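Local atomic coordinates of Dot/Icm T4SS effector (Legionella pneumophila, PDB entry 6VVD), a protein that is a secreted type IV effector that probably acts as a protein kinase-like phosphotransferase and binds inositol hexakisphosphate. Residues A[84-89]-A[96-101]; A[101-106]-A[154-159]. All coordinates share one frame; numbering follows the deposited sequence.

Contact 1: A[84-89]-A[96-101]. With IHP (inositol hexakisphosphate), chain D.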
# COMPACT_ATOMS: atom_id res chain seq x y z
N ASP A 84 -26.43 -9.59 -11.81
CA ASP A 84 -25.34 -8.80 -12.37
C ASP A 84 -25.11 -7.52 -11.58
O ASP A 84 -25.97 -6.64 -11.53
CB ASP A 84 -25.63 -8.46 -13.84
CG ASP A 84 -25.09 -9.50 -14.80
OD1 ASP A 84 -24.63 -10.56 -14.34
OD2 ASP A 84 -25.11 -9.25 -16.03
N TYR A 85 -23.93 -7.41 -10.96
CA TYR A 85 -23.54 -6.19 -10.27
C TYR A 85 -22.91 -5.21 -11.25
O TYR A 85 -22.46 -5.58 -12.34
CB TYR A 85 -22.54 -6.48 -9.14
CG TYR A 85 -23.01 -7.48 -8.12
CD1 TYR A 85 -23.93 -7.12 -7.14
CD2 TYR A 85 -22.53 -8.78 -8.12
CE1 TYR A 85 -24.37 -8.04 -6.20
CE2 TYR A 85 -22.96 -9.70 -7.19
CZ TYR A 85 -23.88 -9.33 -6.23
OH TYR A 85 -24.31 -10.24 -5.29
N LYS A 86 -22.88 -3.94 -10.85
CA LYS A 86 -22.25 -2.91 -11.67
C LYS A 86 -20.74 -3.10 -11.69
O LYS A 86 -20.13 -3.53 -10.71
CB LYS A 86 -22.60 -1.53 -11.14
CG LYS A 86 -22.16 -0.38 -12.02
CD LYS A 86 -22.50 0.96 -11.38
CE LYS A 86 -22.27 2.12 -12.35
NZ LYS A 86 -21.06 2.92 -11.99
N GLU A 87 -20.13 -2.77 -12.83
CA GLU A 87 -18.68 -2.84 -12.99
C GLU A 87 -18.06 -1.50 -12.63
O GLU A 87 -18.42 -0.46 -13.19
CB GLU A 87 -18.30 -3.20 -14.42
CG GLU A 87 -18.16 -4.69 -14.68
CD GLU A 87 -17.62 -5.00 -16.07
OE1 GLU A 87 -17.16 -4.07 -16.76
OE2 GLU A 87 -17.64 -6.19 -16.46
N LEU A 88 -17.11 -1.53 -11.70
CA LEU A 88 -16.34 -0.35 -11.33
C LEU A 88 -15.10 -0.17 -12.19
O LEU A 88 -14.63 0.96 -12.37
CB LEU A 88 -15.93 -0.42 -9.85
CG LEU A 88 -17.09 -0.48 -8.86
CD1 LEU A 88 -16.58 -0.56 -7.43
CD2 LEU A 88 -18.01 0.73 -9.03
N GLY A 89 -14.56 -1.26 -12.72
CA GLY A 89 -13.40 -1.19 -13.59
C GLY A 89 -13.12 -2.54 -14.20
O GLY A 89 -13.63 -3.57 -13.75
N VAL A 96 -13.45 -5.30 -11.24
CA VAL A 96 -13.95 -4.93 -9.92
C VAL A 96 -15.43 -4.60 -10.04
O VAL A 96 -15.83 -3.87 -10.95
CB VAL A 96 -13.17 -3.73 -9.34
CG1 VAL A 96 -13.78 -3.28 -8.03
CG2 VAL A 96 -11.70 -4.10 -9.16
N TYR A 97 -16.23 -5.14 -9.13
CA TYR A 97 -17.67 -4.92 -9.13
C TYR A 97 -18.09 -4.12 -7.90
O TYR A 97 -17.31 -3.91 -6.97
CB TYR A 97 -18.43 -6.25 -9.15
CG TYR A 97 -18.12 -7.14 -10.33
CD1 TYR A 97 -18.75 -6.95 -11.55
CD2 TYR A 97 -17.22 -8.18 -10.20
CE1 TYR A 97 -18.47 -7.77 -12.63
CE2 TYR A 97 -16.93 -9.01 -11.27
CZ TYR A 97 -17.56 -8.80 -12.48
OH TYR A 97 -17.27 -9.62 -13.55
N GLU A 98 -19.34 -3.69 -7.91
CA GLU A 98 -19.95 -3.00 -6.77
C GLU A 98 -20.94 -3.96 -6.13
O GLU A 98 -22.07 -4.12 -6.60
CB GLU A 98 -20.63 -1.70 -7.22
CG GLU A 98 -21.35 -0.97 -6.11
CD GLU A 98 -21.60 0.48 -6.45
OE1 GLU A 98 -20.86 1.02 -7.30
OE2 GLU A 98 -22.52 1.09 -5.86
N LYS A 99 -20.49 -4.63 -5.06
CA LYS A 99 -21.39 -5.49 -4.29
C LYS A 99 -22.40 -4.66 -3.52
O LYS A 99 -23.61 -4.88 -3.60
CB LYS A 99 -20.58 -6.37 -3.34
CG LYS A 99 -21.39 -7.35 -2.50
CD LYS A 99 -22.05 -8.42 -3.36
CE LYS A 99 -22.57 -9.58 -2.51
NZ LYS A 99 -22.92 -9.17 -1.12
N THR A 100 -21.92 -3.68 -2.76
CA THR A 100 -22.77 -2.67 -2.14
C THR A 100 -22.10 -1.31 -2.36
O THR A 100 -20.99 -1.22 -2.88
CB THR A 100 -22.99 -2.93 -0.65
OG1 THR A 100 -21.91 -2.35 0.10
CG2 THR A 100 -23.04 -4.42 -0.37
N GLU A 101 -22.79 -0.25 -1.95
CA GLU A 101 -22.29 1.09 -2.18
C GLU A 101 -21.19 1.51 -1.21
O GLU A 101 -20.67 2.62 -1.33
CB GLU A 101 -23.45 2.09 -2.13
CG GLU A 101 -24.21 2.10 -0.82
CD GLU A 101 -25.49 2.91 -0.91
OE1 GLU A 101 -25.63 3.69 -1.88
OE2 GLU A 101 -26.34 2.77 -0.01
C1 IHP D . -22.74 -9.58 2.78
C2 IHP D . -24.04 -10.37 2.58
C3 IHP D . -23.79 -11.86 2.34
C4 IHP D . -22.99 -12.45 3.51
C5 IHP D . -21.63 -11.74 3.59
C6 IHP D . -21.79 -10.23 3.79
O11 IHP D . -23.05 -8.29 3.26
P1 IHP D . -23.03 -7.04 2.19
O21 IHP D . -22.16 -5.93 2.72
O31 IHP D . -22.50 -7.54 0.87
O41 IHP D . -24.43 -6.51 1.99
O12 IHP D . -24.71 -9.83 1.47
P2 IHP D . -26.34 -9.68 1.58
O22 IHP D . -26.68 -9.04 2.91
O32 IHP D . -26.88 -8.82 0.47
O42 IHP D . -26.94 -11.07 1.50
O13 IHP D . -23.05 -12.00 1.16
P3 IHP D . -23.38 -13.28 0.17
O23 IHP D . -24.57 -14.02 0.71
O33 IHP D . -23.67 -12.75 -1.22
O43 IHP D . -22.20 -14.22 0.11
O14 IHP D . -22.79 -13.81 3.33
P4 IHP D . -23.42 -14.80 4.48
O24 IHP D . -24.91 -14.90 4.24
O34 IHP D . -23.18 -14.22 5.85
O44 IHP D . -22.80 -16.17 4.38
O15 IHP D . -20.90 -12.27 4.66
P5 IHP D . -19.41 -12.86 4.32
O25 IHP D . -19.09 -14.04 5.22
O35 IHP D . -19.35 -13.32 2.88
O45 IHP D . -18.42 -11.75 4.56
O16 IHP D . -20.52 -9.66 3.63
P6 IHP D . -19.94 -8.69 4.81
O26 IHP D . -19.79 -7.27 4.31
O36 IHP D . -20.92 -8.69 5.96
O46 IHP D . -18.59 -9.22 5.24
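K86 to G89 runs antiparallel to V96 to E98, with a classic beta bulge where L88 and G89 both face V96. E98 N gives a hydrogen bond to K86 O (2.9 Å), L88 N one to V96 O (2.8 Å) and V96 N one to G89 O (3.1 Å); the bond from G89 N to V96 O is weak. E87 runs alongside the Y97 ring on one face, E87 CG 3.7 Å from Y97 CE1, with its carboxylate turned 62° from the ring plane. Around the bulge, L88 drapes its branches over the partner strand: CD1 reaches V96 CG1 at 3.9 Å, while CD2 lies against OE1 of E98, whose side chain crosses that of L88 at about a right angle. Y85 and K99 run alongside each other, the phenol oxygen OH of Y85 touching CE of K99 at 3.3 Å. K99 starts with CG anti to the backbone N (chi1 -179°), then bends at chi2 and again at chi4, bringing NZ to inositol hexakisphosphate, where it donates a hydrogen bond to O31 (2.6 Å). The arrangement is a bulged beta hairpin at the edge of a five-stranded antiparallel sheet, consistent with the glycine-rich loop hairpin of a kinase N-lobe.

Contact 2: A[101-106]-A[154-159]. With IHP (inositol hexakisphosphate), chain D.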
# COMPACT_ATOMS: atom_id res chain seq x y z
N GLU A 101 -22.79 -0.25 -1.95
CA GLU A 101 -22.29 1.09 -2.18
C GLU A 101 -21.19 1.51 -1.21
O GLU A 101 -20.67 2.62 -1.33
CB GLU A 101 -23.45 2.09 -2.13
CG GLU A 101 -24.21 2.10 -0.82
CD GLU A 101 -25.49 2.91 -0.91
OE1 GLU A 101 -25.63 3.69 -1.88
OE2 GLU A 101 -26.34 2.77 -0.01
N ASP A 102 -20.83 0.65 -0.26
CA ASP A 102 -19.70 0.90 0.63
C ASP A 102 -18.59 -0.12 0.46
O ASP A 102 -17.60 -0.07 1.20
CB ASP A 102 -20.17 0.91 2.10
CG ASP A 102 -20.63 2.29 2.56
OD1 ASP A 102 -19.82 3.25 2.48
OD2 ASP A 102 -21.79 2.42 2.99
N LYS A 103 -18.71 -1.05 -0.48
CA LYS A 103 -17.81 -2.18 -0.56
C LYS A 103 -17.64 -2.63 -2.00
O LYS A 103 -18.63 -2.88 -2.69
CB LYS A 103 -18.34 -3.35 0.29
CG LYS A 103 -17.66 -4.67 0.02
CD LYS A 103 -17.90 -5.65 1.16
CE LYS A 103 -19.34 -6.14 1.18
NZ LYS A 103 -19.42 -7.62 1.01
N ALA A 104 -16.39 -2.73 -2.43
CA ALA A 104 -16.05 -3.20 -3.76
C ALA A 104 -15.73 -4.69 -3.72
O ALA A 104 -15.44 -5.26 -2.66
CB ALA A 104 -14.87 -2.42 -4.33
N MET A 105 -15.77 -5.31 -4.89
CA MET A 105 -15.56 -6.75 -5.01
C MET A 105 -14.67 -6.98 -6.22
O MET A 105 -15.03 -6.60 -7.34
CB MET A 105 -16.89 -7.49 -5.16
CG MET A 105 -16.80 -8.99 -5.01
SD MET A 105 -18.43 -9.77 -4.80
CE MET A 105 -19.31 -9.12 -6.22
N LYS A 106 -13.50 -7.57 -6.00
CA LYS A 106 -12.52 -7.82 -7.06
C LYS A 106 -12.43 -9.32 -7.27
O LYS A 106 -11.92 -10.05 -6.41
CB LYS A 106 -11.16 -7.22 -6.69
CG LYS A 106 -10.11 -7.31 -7.78
CD LYS A 106 -8.84 -6.59 -7.34
CE LYS A 106 -7.81 -6.54 -8.45
NZ LYS A 106 -6.60 -5.76 -8.05
N TYR A 154 -13.33 -14.07 -4.26
CA TYR A 154 -13.32 -12.65 -4.58
C TYR A 154 -12.71 -11.88 -3.41
O TYR A 154 -12.53 -12.42 -2.32
CB TYR A 154 -14.74 -12.14 -4.87
CG TYR A 154 -15.80 -12.74 -3.96
CD1 TYR A 154 -16.35 -13.99 -4.24
CD2 TYR A 154 -16.23 -12.07 -2.83
CE1 TYR A 154 -17.31 -14.54 -3.41
CE2 TYR A 154 -17.18 -12.62 -1.99
CZ TYR A 154 -17.73 -13.85 -2.29
OH TYR A 154 -18.68 -14.39 -1.45
N PHE A 155 -12.39 -10.61 -3.66
CA PHE A 155 -11.66 -9.77 -2.72
C PHE A 155 -12.54 -8.60 -2.32
O PHE A 155 -12.92 -7.79 -3.18
CB PHE A 155 -10.35 -9.29 -3.35
CG PHE A 155 -9.52 -8.41 -2.46
CD1 PHE A 155 -8.59 -8.97 -1.59
CD2 PHE A 155 -9.64 -7.04 -2.51
CE1 PHE A 155 -7.81 -8.16 -0.78
CE2 PHE A 155 -8.87 -6.22 -1.71
CZ PHE A 155 -7.95 -6.79 -0.84
N TYR A 156 -12.89 -8.53 -1.04
CA TYR A 156 -13.67 -7.42 -0.52
C TYR A 156 -12.75 -6.30 -0.04
O TYR A 156 -11.66 -6.54 0.47
CB TYR A 156 -14.57 -7.88 0.63
CG TYR A 156 -15.85 -8.58 0.22
CD1 TYR A 156 -16.56 -8.19 -0.91
CD2 TYR A 156 -16.35 -9.64 0.97
CE1 TYR A 156 -17.72 -8.83 -1.29
CE2 TYR A 156 -17.52 -10.29 0.60
CZ TYR A 156 -18.20 -9.88 -0.53
OH TYR A 156 -19.36 -10.52 -0.90
N MET A 157 -13.22 -5.07 -0.20
CA MET A 157 -12.45 -3.88 0.12
C MET A 157 -13.40 -2.70 0.16
O MET A 157 -14.45 -2.72 -0.49
CB MET A 157 -11.34 -3.64 -0.91
CG MET A 157 -11.87 -3.52 -2.32
SD MET A 157 -10.58 -3.30 -3.55
CE MET A 157 -11.49 -3.69 -5.04
N PRO A 158 -13.04 -1.64 0.89
CA PRO A 158 -13.88 -0.44 0.88
C PRO A 158 -14.02 0.13 -0.52
O PRO A 158 -13.07 0.14 -1.31
CB PRO A 158 -13.13 0.53 1.81
CG PRO A 158 -12.24 -0.33 2.63
CD PRO A 158 -11.87 -1.49 1.77
N LYS A 159 -15.22 0.61 -0.83
CA LYS A 159 -15.44 1.38 -2.04
C LYS A 159 -14.94 2.80 -1.81
O LYS A 159 -15.16 3.39 -0.74
CB LYS A 159 -16.93 1.39 -2.38
CG LYS A 159 -17.30 2.00 -3.73
CD LYS A 159 -18.82 2.10 -3.86
CE LYS A 159 -19.25 2.43 -5.27
NZ LYS A 159 -18.66 3.72 -5.74
C1 IHP D . -22.74 -9.58 2.78
C2 IHP D . -24.04 -10.37 2.58
C3 IHP D . -23.79 -11.86 2.34
C4 IHP D . -22.99 -12.45 3.51
C5 IHP D . -21.63 -11.74 3.59
C6 IHP D . -21.79 -10.23 3.79
O11 IHP D . -23.05 -8.29 3.26
P1 IHP D . -23.03 -7.04 2.19
O21 IHP D . -22.16 -5.93 2.72
O31 IHP D . -22.50 -7.54 0.87
O41 IHP D . -24.43 -6.51 1.99
O12 IHP D . -24.71 -9.83 1.47
P2 IHP D . -26.34 -9.68 1.58
O22 IHP D . -26.68 -9.04 2.91
O32 IHP D . -26.88 -8.82 0.47
O42 IHP D . -26.94 -11.07 1.50
O13 IHP D . -23.05 -12.00 1.16
P3 IHP D . -23.38 -13.28 0.17
O23 IHP D . -24.57 -14.02 0.71
O33 IHP D . -23.67 -12.75 -1.22
O43 IHP D . -22.20 -14.22 0.11
O14 IHP D . -22.79 -13.81 3.33
P4 IHP D . -23.42 -14.80 4.48
O24 IHP D . -24.91 -14.90 4.24
O34 IHP D . -23.18 -14.22 5.85
O44 IHP D . -22.80 -16.17 4.38
O15 IHP D . -20.90 -12.27 4.66
P5 IHP D . -19.41 -12.86 4.32
O25 IHP D . -19.09 -14.04 5.22
O35 IHP D . -19.35 -13.32 2.88
O45 IHP D . -18.42 -11.75 4.56
O16 IHP D . -20.52 -9.66 3.63
P6 IHP D . -19.94 -8.69 4.81
O26 IHP D . -19.79 -7.27 4.31
O36 IHP D . -20.92 -8.69 5.96
O46 IHP D . -18.59 -9.22 5.24
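A104 and M157, like K106 and F155, form hydrogen-bonded pairs between antiparallel strands 103-106 and 154-158. A104 N donates to M157 O (2.7 Å), and K106 N and F155 N are bound to each other's carbonyls; the bonds from M157 N to A104 O and from K159 N to D102 O are weak. Apolar contact follows on the face of A104, where the methyl CE of M157 reaches A104 CB at 3.7 Å and also K106 CB. K106 itself extends away from the strand pair to a salt bridge with D219, consistent with the acid-paired strand lysine of a kinase N-lobe. On the face of M105, its sulfur makes Met-aromatic contacts with two rings, SD lying 3.7 Å from both Y154 CD2 and Y156 CE1 and oblique to each. The Y156 ring is sandwiched: Y154 CD2 meets one face near the rim, and K103 the other. There K103 NZ makes a cation-pi contact, 3.1 Å from the ring centroid, and CD adds a CH-pi contact. Bends at chi3 (71°) and chi4 fold the lysine over the ring, and NZ also donates to O31 of inositol hexakisphosphate at 3.1 Å, with weaker bonds to O16 and O26. The ammonium is thus held between an aromatic face and phosphate oxygens, whose negative charge would probably stabilise its protonated form and tie this strand pair to the ligand.

Contacts 1 and 2 belong to the same five-stranded antiparallel sheet and follow each other along the chain, sharing E101, with centres about 8 Å apart. Contact 1 is a surface contact at the sheet's edge, holding a local hairpin; contact 2, partly buried, pairs an inner strand with one brought back after helix 114-133. They meet where strands 96-98 and 103-107 adjoin: Y97 N lies 2.6 Å from M105 O, a probable hydrogen bond. The exposed hairpin relies on backbone bonds and modest side-chain contacts, whereas the inner pair adds sulfur-aromatic and cation-pi interactions. Each supplies a lysine, K99 and K103, to O31 of the same inositol hexakisphosphate.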